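Local coordinates for solute-binding periplasmic protein of iron/siderophore ABC transporter (Yersinia pestis, PDB 6B2Y) that probably binds a chelated iron or other transition metal in the periplasm and delivers it to an ABC transporter for uptake, at residues F66-L71 against N335-V340; K90-T95 against W330-N335; P216-E221 against I275-G280. All blocks are in the same frame, centred on the assembly; numbering follows the deposited sequence.

Interaction 1 of 3, residues F66-L71 against N335-V340; sequences FYAVSL and NSPYNV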
ATOM      1  N   PHE A  66      -9.516   2.403  -2.886  1.00 19.05           N
ATOM      2  CA  PHE A  66      -9.810   2.039  -4.259  1.00 21.71           C
ATOM      3  C   PHE A  66      -8.940   0.885  -4.739  1.00 20.59           C
ATOM      4  O   PHE A  66      -9.402   0.054  -5.528  1.00 21.80           O
ATOM      5  CB  PHE A  66      -9.626   3.256  -5.165  1.00 22.96           C
ATOM      6  CG  PHE A  66      -9.716   2.931  -6.630  1.00 26.31           C
ATOM      7  CD1 PHE A  66     -10.910   2.502  -7.182  1.00 31.08           C
ATOM      8  CD2 PHE A  66      -8.603   3.043  -7.449  1.00 26.44           C
ATOM      9  CE1 PHE A  66     -10.997   2.194  -8.527  1.00 27.70           C
ATOM     10  CE2 PHE A  66      -8.688   2.734  -8.795  1.00 29.61           C
ATOM     11  CZ  PHE A  66      -9.891   2.305  -9.327  1.00 28.15           C
ATOM     12  N   TYR A  67      -7.686   0.798  -4.276  1.00 19.28           N
ATOM     13  CA  TYR A  67      -6.850  -0.325  -4.705  1.00 22.57           C
ATOM     14  C   TYR A  67      -7.535  -1.644  -4.381  1.00 20.07           C
ATOM     15  O   TYR A  67      -7.602  -2.544  -5.223  1.00 20.75           O
ATOM     16  CB  TYR A  67      -5.475  -0.289  -4.040  1.00 19.10           C
ATOM     17  CG  TYR A  67      -4.687   0.982  -4.204  1.00 19.96           C
ATOM     18  CD1 TYR A  67      -4.556   1.619  -5.446  1.00 23.80           C
ATOM     19  CD2 TYR A  67      -4.030   1.538  -3.108  1.00 22.20           C
ATOM     20  CE1 TYR A  67      -3.807   2.790  -5.565  1.00 20.03           C
ATOM     21  CE2 TYR A  67      -3.295   2.703  -3.222  1.00 22.03           C
ATOM     22  CZ  TYR A  67      -3.188   3.321  -4.456  1.00 22.09           C
ATOM     23  OH  TYR A  67      -2.443   4.469  -4.535  1.00 23.87           O
ATOM     24  N   ALA A  68      -8.054  -1.771  -3.160  1.00 19.65           N
ATOM     25  CA  ALA A  68      -8.683  -3.027  -2.761  1.00 18.54           C
ATOM     26  C   ALA A  68      -9.963  -3.270  -3.540  1.00 19.89           C
ATOM     27  O   ALA A  68     -10.213  -4.389  -4.007  1.00 19.78           O
ATOM     28  CB  ALA A  68      -8.953  -3.024  -1.254  1.00 20.79           C
ATOM     29  N   VAL A  69     -10.764  -2.222  -3.731  1.00 18.92           N
ATOM     30  CA  VAL A  69     -12.031  -2.374  -4.437  1.00 20.37           C
ATOM     31  C   VAL A  69     -11.793  -2.697  -5.906  1.00 21.06           C
ATOM     32  O   VAL A  69     -12.540  -3.490  -6.496  1.00 20.93           O
ATOM     33  CB  VAL A  69     -12.881  -1.104  -4.236  1.00 23.98           C
ATOM     34  CG1 VAL A  69     -14.093  -1.075  -5.189  1.00 25.38           C
ATOM     35  CG2 VAL A  69     -13.335  -1.020  -2.802  1.00 24.92           C
ATOM     36  N   SER A  70     -10.728  -2.147  -6.501  1.00 21.05           N
ATOM     37  CA  SER A  70     -10.425  -2.418  -7.909  1.00 24.54           C
ATOM     38  C   SER A  70     -10.249  -3.909  -8.192  1.00 26.58           C
ATOM     39  O   SER A  70     -10.547  -4.363  -9.309  1.00 22.39           O
ATOM     40  CB  SER A  70      -9.172  -1.656  -8.338  1.00 23.89           C
ATOM     41  OG  SER A  70      -7.982  -2.264  -7.837  1.00 27.19           O
ATOM     42  N   LEU A  71      -9.767  -4.690  -7.208  1.00 20.29           N
ATOM     43  CA  LEU A  71      -9.562  -6.120  -7.425  1.00 23.27           C
ATOM     44  C   LEU A  71     -10.864  -6.894  -7.565  1.00 22.02           C
ATOM     45  O   LEU A  71     -10.833  -8.051  -8.001  1.00 24.02           O
ATOM     46  CB  LEU A  71      -8.743  -6.716  -6.273  1.00 21.76           C
ATOM     47  CG  LEU A  71      -7.332  -6.136  -6.129  1.00 23.24           C
ATOM     48  CD1 LEU A  71      -6.717  -6.560  -4.796  1.00 21.45           C
ATOM     49  CD2 LEU A  71      -6.428  -6.545  -7.291  1.00 21.57           C
ATOM     50  N   ASN A 335      -0.322   0.307   2.428  1.00 18.26           N
ATOM     51  CA  ASN A 335      -1.754   0.206   2.733  1.00 18.51           C
ATOM     52  C   ASN A 335      -2.501  -0.243   1.479  1.00 17.80           C
ATOM     53  O   ASN A 335      -3.379   0.449   0.959  1.00 20.53           O
ATOM     54  CB  ASN A 335      -2.291   1.542   3.249  1.00 19.98           C
ATOM     55  CG  ASN A 335      -3.662   1.407   3.861  1.00 22.23           C
ATOM     56  OD1 ASN A 335      -4.106   0.295   4.149  1.00 20.75           O
ATOM     57  ND2 ASN A 335      -4.342   2.532   4.070  1.00 24.57           N
ATOM     58  N   SER A 336      -2.159  -1.432   0.965  1.00 18.34           N
ATOM     59  CA  SER A 336      -2.801  -1.914  -0.262  1.00 18.72           C
ATOM     60  C   SER A 336      -2.678  -3.420  -0.354  1.00 17.44           C
ATOM     61  O   SER A 336      -1.586  -3.941  -0.113  1.00 17.83           O
ATOM     62  CB  SER A 336      -2.160  -1.295  -1.509  1.00 17.08           C
ATOM     63  OG  SER A 336      -2.530  -2.047  -2.666  1.00 18.37           O
ATOM     64  N   PRO A 337      -3.729  -4.138  -0.755  1.00 17.78           N
ATOM     65  CA  PRO A 337      -3.589  -5.591  -0.951  1.00 15.96           C
ATOM     66  C   PRO A 337      -2.684  -5.967  -2.120  1.00 16.14           C
ATOM     67  O   PRO A 337      -2.378  -7.165  -2.283  1.00 19.00           O
ATOM     68  CB  PRO A 337      -5.027  -6.061  -1.184  1.00 17.73           C
ATOM     69  CG  PRO A 337      -5.736  -4.812  -1.718  1.00 15.98           C
ATOM     70  CD  PRO A 337      -5.104  -3.664  -1.005  1.00 15.93           C
ATOM     71  N   TYR A 338      -2.215  -5.000  -2.905  1.00 15.18           N
ATOM     72  CA  TYR A 338      -1.181  -5.298  -3.891  1.00 17.99           C
ATOM     73  C   TYR A 338       0.165  -5.561  -3.239  1.00 20.15           C
ATOM     74  O   TYR A 338       1.140  -5.834  -3.945  1.00 18.57           O
ATOM     75  CB  TYR A 338      -0.985  -4.138  -4.877  1.00 17.88           C
ATOM     76  CG  TYR A 338      -2.086  -3.774  -5.850  1.00 20.55           C
ATOM     77  CD1 TYR A 338      -1.770  -3.106  -7.030  1.00 23.43           C
ATOM     78  CD2 TYR A 338      -3.429  -4.029  -5.586  1.00 22.35           C
ATOM     79  CE1 TYR A 338      -2.751  -2.735  -7.924  1.00 24.22           C
ATOM     80  CE2 TYR A 338      -4.422  -3.659  -6.475  1.00 24.34           C
ATOM     81  CZ  TYR A 338      -4.075  -3.000  -7.639  1.00 26.83           C
ATOM     82  OH  TYR A 338      -5.055  -2.615  -8.530  1.00 36.59           O
ATOM     83  N   ASN A 339       0.248  -5.472  -1.906  1.00 16.46           N
ATOM     84  CA  ASN A 339       1.528  -5.482  -1.202  1.00 15.89           C
ATOM     85  C   ASN A 339       2.338  -6.754  -1.417  1.00 17.73           C
ATOM     86  O   ASN A 339       3.518  -6.772  -1.047  1.00 19.73           O
ATOM     87  CB  ASN A 339       1.311  -5.217   0.300  1.00 14.33           C
ATOM     88  CG  ASN A 339       0.498  -6.315   1.002  1.00 20.39           C
ATOM     89  OD1 ASN A 339       0.703  -7.500   0.762  1.00 17.72           O
ATOM     90  ND2 ASN A 339      -0.407  -5.911   1.898  1.00 18.37           N
ATOM     91  N   VAL A 340       1.748  -7.816  -1.981  1.00 16.21           N
ATOM     92  CA  VAL A 340       2.546  -9.003  -2.293  1.00 18.84           C
ATOM     93  C   VAL A 340       3.699  -8.633  -3.222  1.00 20.29           C
ATOM     94  O   VAL A 340       4.760  -9.276  -3.201  1.00 18.83           O
ATOM     95  CB  VAL A 340       1.660 -10.126  -2.877  1.00 18.61           C
ATOM     96  CG1 VAL A 340       0.891  -9.667  -4.107  1.00 20.61           C
ATOM     97  CG2 VAL A 340       2.491 -11.403  -3.191  1.00 19.24           C
TER
HETATM   98  O   HOH W   1      -6.255  -0.262  -0.698  1.00 23.45           O
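The short helix 66-70 packs against an irregular turn, with the CA atoms of A68 and P337 6.0 Å apart and Y67 similarly facing S336. P337 sits between A68 and L71. Its CG lies 3.6 Å from A68 CA, and the same carbon meets the A68 methyl and L71 CD1. The L71 and P337 side chains run antiparallel past one another. The other methyl of L71, CD2, comes to 3.6 Å from Y338 CE2, at a slant to the ring. Y67 lies alongside S336, with its CB and CD2 against S336 CB and OG. CG of Y67 is anti to its carbonyl carbon (chi1 -55°), and the ring runs on beyond S336 to place its hydroxyl by D92.

Two lobes, each with a central sheet, make up this periplasmic binding protein. Helix 66-70 follows strand 58-60 of one sheet, and the turn links strand 326-330 of the other sheet to helix 340-350. The contact therefore joins the two lobes. Helices 168-182 and 360-371 add M176 and L367 around L71.

One direct hydrogen bond crosses the contact. Y338 OH donates to S70 OG over 3.0 Å, with S70 OG at the ring edge near its plane. S70 OG in turn donates to Y67 O at 2.7 Å, so the serine relays between the tyrosine and the helix backbone. S70 OG stands between its backbone N and carbonyl carbon (chi1 76°), which turns it back toward Y67 O. The nearest side-chain atom of Y338 is about 3 Å from a bound sodium ion. On the turn, Y338 N donates to S336 OG at 3.0 Å, forming an ST turn. A water bridges A68 N and N335 O through two weak bonds.

Interaction 2 of 3, residues K90-T95 against W330-N335; sequences KLDPQT and WHNYYN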
ATOM      1  N   LYS A  90      -5.185  13.007  -4.841  1.00 23.13           N
ATOM      2  CA  LYS A  90      -4.199  13.982  -4.387  1.00 23.85           C
ATOM      3  C   LYS A  90      -2.849  13.351  -4.062  1.00 30.17           C
ATOM      4  O   LYS A  90      -1.796  13.948  -4.338  1.00 27.31           O
ATOM      5  CB  LYS A  90      -4.738  14.721  -3.167  1.00 29.58           C
ATOM      6  CG  LYS A  90      -3.912  15.945  -2.834  1.00 40.53           C
ATOM      7  CD  LYS A  90      -3.800  16.158  -1.332  1.00 42.84           C
ATOM      8  CE  LYS A  90      -2.947  17.386  -1.030  1.00 47.65           C
ATOM      9  NZ  LYS A  90      -3.767  18.595  -0.752  1.00 50.61           N
ATOM     10  N   LEU A  91      -2.848  12.149  -3.483  1.00 25.76           N
ATOM     11  CA  LEU A  91      -1.602  11.513  -3.080  1.00 26.16           C
ATOM     12  C   LEU A  91      -1.146  10.428  -4.043  1.00 23.90           C
ATOM     13  O   LEU A  91       0.013  10.001  -3.966  1.00 29.24           O
ATOM     14  CB  LEU A  91      -1.732  10.940  -1.662  1.00 28.74           C
ATOM     15  CG  LEU A  91      -1.969  11.991  -0.574  1.00 26.67           C
ATOM     16  CD1 LEU A  91      -1.915  11.366   0.813  1.00 32.65           C
ATOM     17  CD2 LEU A  91      -0.967  13.142  -0.690  1.00 34.15           C
ATOM     18  N   ASP A  92      -1.998   9.986  -4.960  1.00 22.73           N
ATOM     19  CA  ASP A  92      -1.588   9.089  -6.041  1.00 20.50           C
ATOM     20  C   ASP A  92      -2.055   9.631  -7.389  1.00 23.13           C
ATOM     21  O   ASP A  92      -2.770   8.950  -8.130  1.00 18.85           O
ATOM     22  CB  ASP A  92      -2.128   7.675  -5.814  1.00 21.86           C
ATOM     23  CG  ASP A  92      -1.430   6.646  -6.684  1.00 25.20           C
ATOM     24  OD1 ASP A  92      -0.537   7.046  -7.464  1.00 25.40           O
ATOM     25  OD2 ASP A  92      -1.758   5.437  -6.582  1.00 24.77           O
ATOM     26  N   PRO A  93      -1.627  10.846  -7.759  1.00 24.95           N
ATOM     27  CA  PRO A  93      -2.036  11.404  -9.064  1.00 20.47           C
ATOM     28  C   PRO A  93      -1.638  10.562 -10.264  1.00 25.09           C
ATOM     29  O   PRO A  93      -2.324  10.612 -11.299  1.00 24.13           O
ATOM     30  CB  PRO A  93      -1.324  12.766  -9.094  1.00 23.74           C
ATOM     31  CG  PRO A  93      -0.168  12.612  -8.137  1.00 20.35           C
ATOM     32  CD  PRO A  93      -0.726  11.761  -7.035  1.00 22.12           C
ATOM     33  N   GLN A  94      -0.533   9.816 -10.182  1.00 20.36           N
ATOM     34  CA  GLN A  94      -0.112   9.024 -11.330  1.00 22.50           C
ATOM     35  C   GLN A  94      -1.111   7.917 -11.636  1.00 24.04           C
ATOM     36  O   GLN A  94      -1.520   7.743 -12.789  1.00 25.42           O
ATOM     37  CB  GLN A  94       1.277   8.446 -11.088  1.00 25.16           C
ATOM     38  CG  GLN A  94       2.331   9.503 -10.856  1.00 24.68           C
ATOM     39  CD  GLN A  94       3.652   8.877 -10.531  1.00 23.25           C
ATOM     40  OE1 GLN A  94       4.123   8.004 -11.264  1.00 25.54           O
ATOM     41  NE2 GLN A  94       4.239   9.277  -9.414  1.00 24.46           N
ATOM     42  N   THR A  95      -1.493   7.128 -10.626  1.00 23.96           N
ATOM     43  CA  THR A  95      -2.500   6.099 -10.865  1.00 22.55           C
ATOM     44  C   THR A  95      -3.809   6.721 -11.327  1.00 22.06           C
ATOM     45  O   THR A  95      -4.457   6.202 -12.240  1.00 25.82           O
ATOM     46  CB  THR A  95      -2.723   5.262  -9.604  1.00 24.48           C
ATOM     47  OG1 THR A  95      -1.477   4.701  -9.193  1.00 22.35           O
ATOM     48  CG2 THR A  95      -3.713   4.136  -9.871  1.00 21.35           C
ATOM     49  N   TRP A 330       7.677   1.441  -3.606  1.00 20.27           N
ATOM     50  CA  TRP A 330       6.525   2.344  -3.699  1.00 22.14           C
ATOM     51  C   TRP A 330       5.789   2.413  -2.367  1.00 22.35           C
ATOM     52  O   TRP A 330       5.397   1.384  -1.806  1.00 20.15           O
ATOM     53  CB  TRP A 330       5.586   1.855  -4.796  1.00 19.96           C
ATOM     54  CG  TRP A 330       4.465   2.769  -5.217  1.00 22.44           C
ATOM     55  CD1 TRP A 330       4.573   4.051  -5.691  1.00 22.52           C
ATOM     56  CD2 TRP A 330       3.074   2.435  -5.279  1.00 20.25           C
ATOM     57  NE1 TRP A 330       3.327   4.543  -6.028  1.00 22.54           N
ATOM     58  CE2 TRP A 330       2.390   3.571  -5.786  1.00 22.10           C
ATOM     59  CE3 TRP A 330       2.335   1.284  -4.959  1.00 22.14           C
ATOM     60  CZ2 TRP A 330       1.013   3.593  -5.970  1.00 19.49           C
ATOM     61  CZ3 TRP A 330       0.957   1.305  -5.142  1.00 22.98           C
ATOM     62  CH2 TRP A 330       0.309   2.454  -5.636  1.00 25.76           C
ATOM     63  N   HIS A 331       5.582   3.633  -1.870  1.00 19.51           N
ATOM     64  CA  HIS A 331       5.097   3.777  -0.507  1.00 19.68           C
ATOM     65  C   HIS A 331       3.679   3.256  -0.342  1.00 19.02           C
ATOM     66  O   HIS A 331       3.342   2.721   0.724  1.00 19.61           O
ATOM     67  CB  HIS A 331       5.153   5.228  -0.060  1.00 22.54           C
ATOM     68  CG  HIS A 331       4.617   5.421   1.318  1.00 23.49           C
ATOM     69  ND1 HIS A 331       5.290   4.976   2.436  1.00 21.65           N
ATOM     70  CD2 HIS A 331       3.451   5.951   1.758  1.00 24.28           C
ATOM     71  CE1 HIS A 331       4.562   5.236   3.508  1.00 21.90           C
ATOM     72  NE2 HIS A 331       3.449   5.840   3.123  1.00 20.82           N
ATOM     73  N   ASN A 332       2.846   3.378  -1.375  1.00 19.99           N
ATOM     74  CA  ASN A 332       1.446   3.007  -1.200  1.00 18.96           C
ATOM     75  C   ASN A 332       1.241   1.517  -0.986  1.00 19.26           C
ATOM     76  O   ASN A 332       0.131   1.128  -0.589  1.00 20.06           O
ATOM     77  CB  ASN A 332       0.629   3.497  -2.391  1.00 20.34           C
ATOM     78  CG  ASN A 332       0.460   5.003  -2.380  1.00 25.12           C
ATOM     79  OD1 ASN A 332       0.172   5.597  -1.343  1.00 27.74           O
ATOM     80  ND2 ASN A 332       0.657   5.630  -3.538  1.00 33.10           N
ATOM     81  N   TYR A 333       2.269   0.680  -1.195  1.00 18.70           N
ATOM     82  CA  TYR A 333       2.169  -0.705  -0.747  1.00 19.27           C
ATOM     83  C   TYR A 333       2.047  -0.803   0.777  1.00 21.05           C
ATOM     84  O   TYR A 333       1.774  -1.899   1.301  1.00 19.27           O
ATOM     85  CB  TYR A 333       3.375  -1.538  -1.234  1.00 18.81           C
ATOM     86  CG  TYR A 333       3.423  -1.758  -2.749  1.00 22.45           C
ATOM     87  CD1 TYR A 333       2.297  -2.139  -3.467  1.00 19.62           C
ATOM     88  CD2 TYR A 333       4.618  -1.594  -3.448  1.00 21.78           C
ATOM     89  CE1 TYR A 333       2.361  -2.337  -4.855  1.00 21.91           C
ATOM     90  CE2 TYR A 333       4.686  -1.784  -4.817  1.00 19.94           C
ATOM     91  CZ  TYR A 333       3.564  -2.143  -5.517  1.00 24.29           C
ATOM     92  OH  TYR A 333       3.663  -2.328  -6.887  1.00 20.34           O
ATOM     93  N   TYR A 334       2.236   0.304   1.506  1.00 19.87           N
ATOM     94  CA  TYR A 334       2.072   0.261   2.954  1.00 18.75           C
ATOM     95  C   TYR A 334       0.608   0.170   3.371  1.00 20.74           C
ATOM     96  O   TYR A 334       0.325  -0.042   4.555  1.00 18.52           O
ATOM     97  CB  TYR A 334       2.762   1.486   3.585  1.00 20.14           C
ATOM     98  CG  TYR A 334       1.914   2.736   3.677  1.00 20.84           C
ATOM     99  CD1 TYR A 334       1.752   3.400   4.891  1.00 29.16           C
ATOM    100  CD2 TYR A 334       1.269   3.249   2.561  1.00 25.37           C
ATOM    101  CE1 TYR A 334       0.964   4.535   4.980  1.00 28.23           C
ATOM    102  CE2 TYR A 334       0.493   4.378   2.641  1.00 34.00           C
ATOM    103  CZ  TYR A 334       0.345   5.019   3.850  1.00 35.68           C
ATOM    104  OH  TYR A 334      -0.435   6.154   3.931  1.00 51.62           O
ATOM    105  N   ASN A 335      -0.322   0.307   2.428  1.00 18.26           N
ATOM    106  CA  ASN A 335      -1.754   0.206   2.733  1.00 18.51           C
ATOM    107  C   ASN A 335      -2.501  -0.243   1.479  1.00 17.80           C
ATOM    108  O   ASN A 335      -3.379   0.449   0.959  1.00 20.53           O
ATOM    109  CB  ASN A 335      -2.291   1.542   3.249  1.00 19.98           C
ATOM    110  CG  ASN A 335      -3.662   1.407   3.861  1.00 22.23           C
ATOM    111  OD1 ASN A 335      -4.106   0.295   4.149  1.00 20.75           O
ATOM    112  ND2 ASN A 335      -4.342   2.532   4.070  1.00 24.57           N
TER
HETATM  113  O   HOH W   2       1.890   8.156  -4.537  1.00 31.10           O
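D92 OD2 receives a hydrogen bond from T95 OG1 at 2.7 Å and approaches the rim of the W330 indole across the contact. It is also hydrogen-bonded to Y67 OH, so two hydroxyls grip one carboxylate oxygen. The threonine hydroxyl meets it from above the carboxylate plane, 36° out. W330 CZ2 is 3.4 Å from D92 OD2, with the oxygen at the ring edge near its plane. The carboxylate and indole planes are 57° apart. This edge approach puts the acid against the ring hydrogens, which would probably be mildly favourable. CG of D92 is anti to the backbone N (chi1 -164°), which carries the carboxylate toward both T95 and W330.

D92 is the N-cap of helix 93-102, in the break after helix 87-91. Its other oxygen, OD1, takes a weak capping bond from T95 N at 3.3 Å. Across from it, residues 331-334 form a 3-10 turn at the end of strand 326-330, the strand of one lobe's sheet that leads toward helix 340-350. The acid thus caps a helix of one lobe while touching the sheet end of the other.

N332 folds its CB over one face of the W330 ring, toward the rim. Its amide is tilted from the D92 carboxylate, and N332 ND2 stays 3.9 Å from D92 OD2. A water spans the gap between L91 O and the N332 amide: it lies 2.7 Å from L91 O and accepts from N332 ND2 at 3.0 Å. The amide oxygen, N332 OD1, accepts from R64. The edge of the W330 indole, at CE3, points onto the face of the Y333 ring.

Interaction 3 of 3, residues P216-E221 against I275-G280; sequences PSVFIE and IYIASG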
ATOM      1  N   PRO A 216      19.607 -10.886   6.980  1.00 25.21           N
ATOM      2  CA  PRO A 216      20.166  -9.529   6.961  1.00 28.10           C
ATOM      3  C   PRO A 216      19.333  -8.578   7.807  1.00 28.95           C
ATOM      4  O   PRO A 216      18.104  -8.675   7.854  1.00 28.13           O
ATOM      5  CB  PRO A 216      20.101  -9.148   5.481  1.00 28.24           C
ATOM      6  CG  PRO A 216      18.893  -9.900   4.980  1.00 26.82           C
ATOM      7  CD  PRO A 216      18.935 -11.226   5.719  1.00 27.21           C
ATOM      8  N   SER A 217      20.010  -7.654   8.487  1.00 25.47           N
ATOM      9  CA  SER A 217      19.301  -6.614   9.215  1.00 23.23           C
ATOM     10  C   SER A 217      18.850  -5.562   8.212  1.00 27.90           C
ATOM     11  O   SER A 217      19.534  -5.298   7.221  1.00 27.54           O
ATOM     12  CB  SER A 217      20.179  -5.997  10.303  1.00 29.94           C
ATOM     13  OG  SER A 217      21.395  -5.504   9.769  1.00 27.29           O
ATOM     14  N   VAL A 218      17.675  -4.998   8.450  1.00 25.70           N
ATOM     15  CA  VAL A 218      17.007  -4.154   7.466  1.00 26.26           C
ATOM     16  C   VAL A 218      16.447  -2.934   8.175  1.00 29.38           C
ATOM     17  O   VAL A 218      15.802  -3.055   9.222  1.00 26.97           O
ATOM     18  CB  VAL A 218      15.856  -4.892   6.750  1.00 23.43           C
ATOM     19  CG1 VAL A 218      15.181  -3.952   5.712  1.00 22.63           C
ATOM     20  CG2 VAL A 218      16.336  -6.185   6.094  1.00 26.86           C
ATOM     21  N   PHE A 219      16.647  -1.763   7.578  1.00 22.86           N
ATOM     22  CA  PHE A 219      15.941  -0.560   7.995  1.00 21.21           C
ATOM     23  C   PHE A 219      15.155  -0.020   6.813  1.00 26.51           C
ATOM     24  O   PHE A 219      15.723   0.170   5.730  1.00 24.38           O
ATOM     25  CB  PHE A 219      16.884   0.530   8.509  1.00 28.91           C
ATOM     26  CG  PHE A 219      16.159   1.771   8.950  1.00 28.64           C
ATOM     27  CD1 PHE A 219      15.379   1.757  10.097  1.00 29.17           C
ATOM     28  CD2 PHE A 219      16.211   2.935   8.194  1.00 30.32           C
ATOM     29  CE1 PHE A 219      14.684   2.886  10.503  1.00 27.44           C
ATOM     30  CE2 PHE A 219      15.517   4.069   8.604  1.00 29.09           C
ATOM     31  CZ  PHE A 219      14.758   4.041   9.754  1.00 30.95           C
ATOM     32  N   ILE A 220      13.856   0.219   7.012  1.00 23.58           N
ATOM     33  CA  ILE A 220      13.024   0.857   5.992  1.00 24.31           C
ATOM     34  C   ILE A 220      12.680   2.273   6.448  1.00 25.11           C
ATOM     35  O   ILE A 220      12.096   2.475   7.518  1.00 24.49           O
ATOM     36  CB  ILE A 220      11.754   0.046   5.677  1.00 20.64           C
ATOM     37  CG1 ILE A 220      10.989   0.720   4.526  1.00 25.03           C
ATOM     38  CG2 ILE A 220      10.860  -0.099   6.893  1.00 21.57           C
ATOM     39  CD1 ILE A 220      10.486  -0.230   3.486  1.00 29.58           C
ATOM     40  N   GLU A 221      13.046   3.259   5.635  1.00 23.15           N
ATOM     41  CA  GLU A 221      12.691   4.645   5.899  1.00 25.21           C
ATOM     42  C   GLU A 221      11.464   4.966   5.057  1.00 24.65           C
ATOM     43  O   GLU A 221      11.564   5.127   3.839  1.00 25.18           O
ATOM     44  CB  GLU A 221      13.851   5.585   5.574  1.00 25.38           C
ATOM     45  CG  GLU A 221      13.602   6.977   6.095  1.00 27.12           C
ATOM     46  CD  GLU A 221      14.656   7.967   5.662  1.00 29.75           C
ATOM     47  OE1 GLU A 221      14.445   9.172   5.891  1.00 33.79           O
ATOM     48  OE2 GLU A 221      15.681   7.538   5.096  1.00 31.44           O
ATOM     49  N   ILE A 275      20.959  -3.744   5.125  1.00 25.78           N
ATOM     50  CA  ILE A 275      20.184  -3.359   3.949  1.00 27.70           C
ATOM     51  C   ILE A 275      19.372  -2.115   4.287  1.00 26.93           C
ATOM     52  O   ILE A 275      18.814  -2.009   5.383  1.00 24.21           O
ATOM     53  CB  ILE A 275      19.266  -4.516   3.498  1.00 27.76           C
ATOM     54  CG1 ILE A 275      20.104  -5.678   2.965  1.00 28.96           C
ATOM     55  CG2 ILE A 275      18.245  -4.054   2.458  1.00 26.69           C
ATOM     56  CD1 ILE A 275      19.303  -6.911   2.643  1.00 31.71           C
ATOM     57  N   TYR A 276      19.310  -1.169   3.342  1.00 25.56           N
ATOM     58  CA  TYR A 276      18.558   0.072   3.501  1.00 23.82           C
ATOM     59  C   TYR A 276      17.487   0.143   2.424  1.00 23.56           C
ATOM     60  O   TYR A 276      17.770  -0.091   1.245  1.00 24.59           O
ATOM     61  CB  TYR A 276      19.471   1.309   3.417  1.00 25.12           C
ATOM     62  CG  TYR A 276      18.691   2.608   3.311  1.00 22.60           C
ATOM     63  CD1 TYR A 276      18.262   3.273   4.447  1.00 23.44           C
ATOM     64  CD2 TYR A 276      18.382   3.155   2.076  1.00 24.76           C
ATOM     65  CE1 TYR A 276      17.543   4.450   4.364  1.00 28.45           C
ATOM     66  CE2 TYR A 276      17.652   4.340   1.978  1.00 27.47           C
ATOM     67  CZ  TYR A 276      17.248   4.984   3.124  1.00 25.64           C
ATOM     68  OH  TYR A 276      16.523   6.151   3.045  1.00 29.23           O
ATOM     69  N   ILE A 277      16.256   0.458   2.835  1.00 23.99           N
ATOM     70  CA  ILE A 277      15.125   0.611   1.927  1.00 24.27           C
ATOM     71  C   ILE A 277      14.493   1.968   2.182  1.00 21.39           C
ATOM     72  O   ILE A 277      14.241   2.328   3.337  1.00 26.07           O
ATOM     73  CB  ILE A 277      14.064  -0.495   2.117  1.00 23.97           C
ATOM     74  CG1 ILE A 277      14.697  -1.880   2.061  1.00 25.66           C
ATOM     75  CG2 ILE A 277      12.987  -0.392   1.039  1.00 21.20           C
ATOM     76  CD1 ILE A 277      13.670  -3.008   2.185  1.00 26.65           C
ATOM     77  N   ALA A 278      14.207   2.702   1.107  1.00 21.69           N
ATOM     78  CA  ALA A 278      13.434   3.934   1.176  1.00 24.67           C
ATOM     79  C   ALA A 278      12.092   3.728   0.484  1.00 19.54           C
ATOM     80  O   ALA A 278      12.027   3.089  -0.564  1.00 23.20           O
ATOM     81  CB  ALA A 278      14.186   5.099   0.504  1.00 23.29           C
ATOM     82  N   SER A 279      11.021   4.266   1.058  1.00 20.72           N
ATOM     83  CA  SER A 279       9.733   4.270   0.370  1.00 20.67           C
ATOM     84  C   SER A 279       9.404   5.679  -0.095  1.00 20.29           C
ATOM     85  O   SER A 279       9.796   6.668   0.531  1.00 25.76           O
ATOM     86  CB  SER A 279       8.575   3.750   1.243  1.00 20.30           C
ATOM     87  OG  SER A 279       8.020   4.774   2.055  1.00 23.25           O
ATOM     88  N   GLY A 280       8.653   5.754  -1.190  1.00 20.89           N
ATOM     89  CA  GLY A 280       8.204   7.043  -1.680  1.00 22.33           C
ATOM     90  C   GLY A 280       7.244   6.882  -2.833  1.00 21.67           C
ATOM     91  O   GLY A 280       7.026   5.781  -3.341  1.00 20.69           O
TER
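Strands 217-221 and 275-280 are parallel neighbours in the mixed sheet of one lobe of this periplasmic binding protein. Strand 249-250 flanks the first of them, and strand 326-330 flanks the second. V218, F219, I220 and E221 pair with I275, Y276, I277 and A278. Five backbone hydrogen bonds run between the strands, from I275 N to S217 O at one end to S279 N to E221 O at the other. The shortest is E221 N to I277 O at 2.8 Å.

V218, I220, I275 and I277 share one face of the sheet. There I220 CD1 presses on I277 CG2 at 3.5 Å, and V218 CG1 touches I277 CD1. CG1 of I277 is anti to its carbonyl carbon (chi1 -52°), leading CD1 over to the valine. Helix 340-350 covers this apolar face with F346 and F350, and helix 239-245 adds I243. Just before strand 217-221, P216 CB lies 3.7 Å from I275 CD1, the two side chains lying alongside with the same heading.

F219, Y276 and E221 occupy the other face. Y276 CD1 meets the edge of the F219 ring. E221 reaches out with an extended chain, and R312 forms a salt bridge with its OE2. Y276 OH donates to that same E221 OE2 at 2.6 Å, arriving on the anti side, 30° out of the carboxylate plane.

Interactions 1 and 2 sit together near the centre of the molecule, with centres 11 Å apart. They share N335, and they touch through Y67 and D92, probably by a hydrogen bond. Both use the connection between strand 326-330 and helix 340-350. Interaction 3 lies within one lobe, its centre 18 Å from that of interaction 2 and 22 Å from that of interaction 1. It joins interaction 2 through H331, which bonds S279 and G280 at the end of strand 275-280. Along the chain the contacts are nested: interaction 3 inside interaction 2, and interaction 2 inside interaction 1. One sheet is thus tied through its strand ends to helices 66-70 and 93-102 of the other lobe.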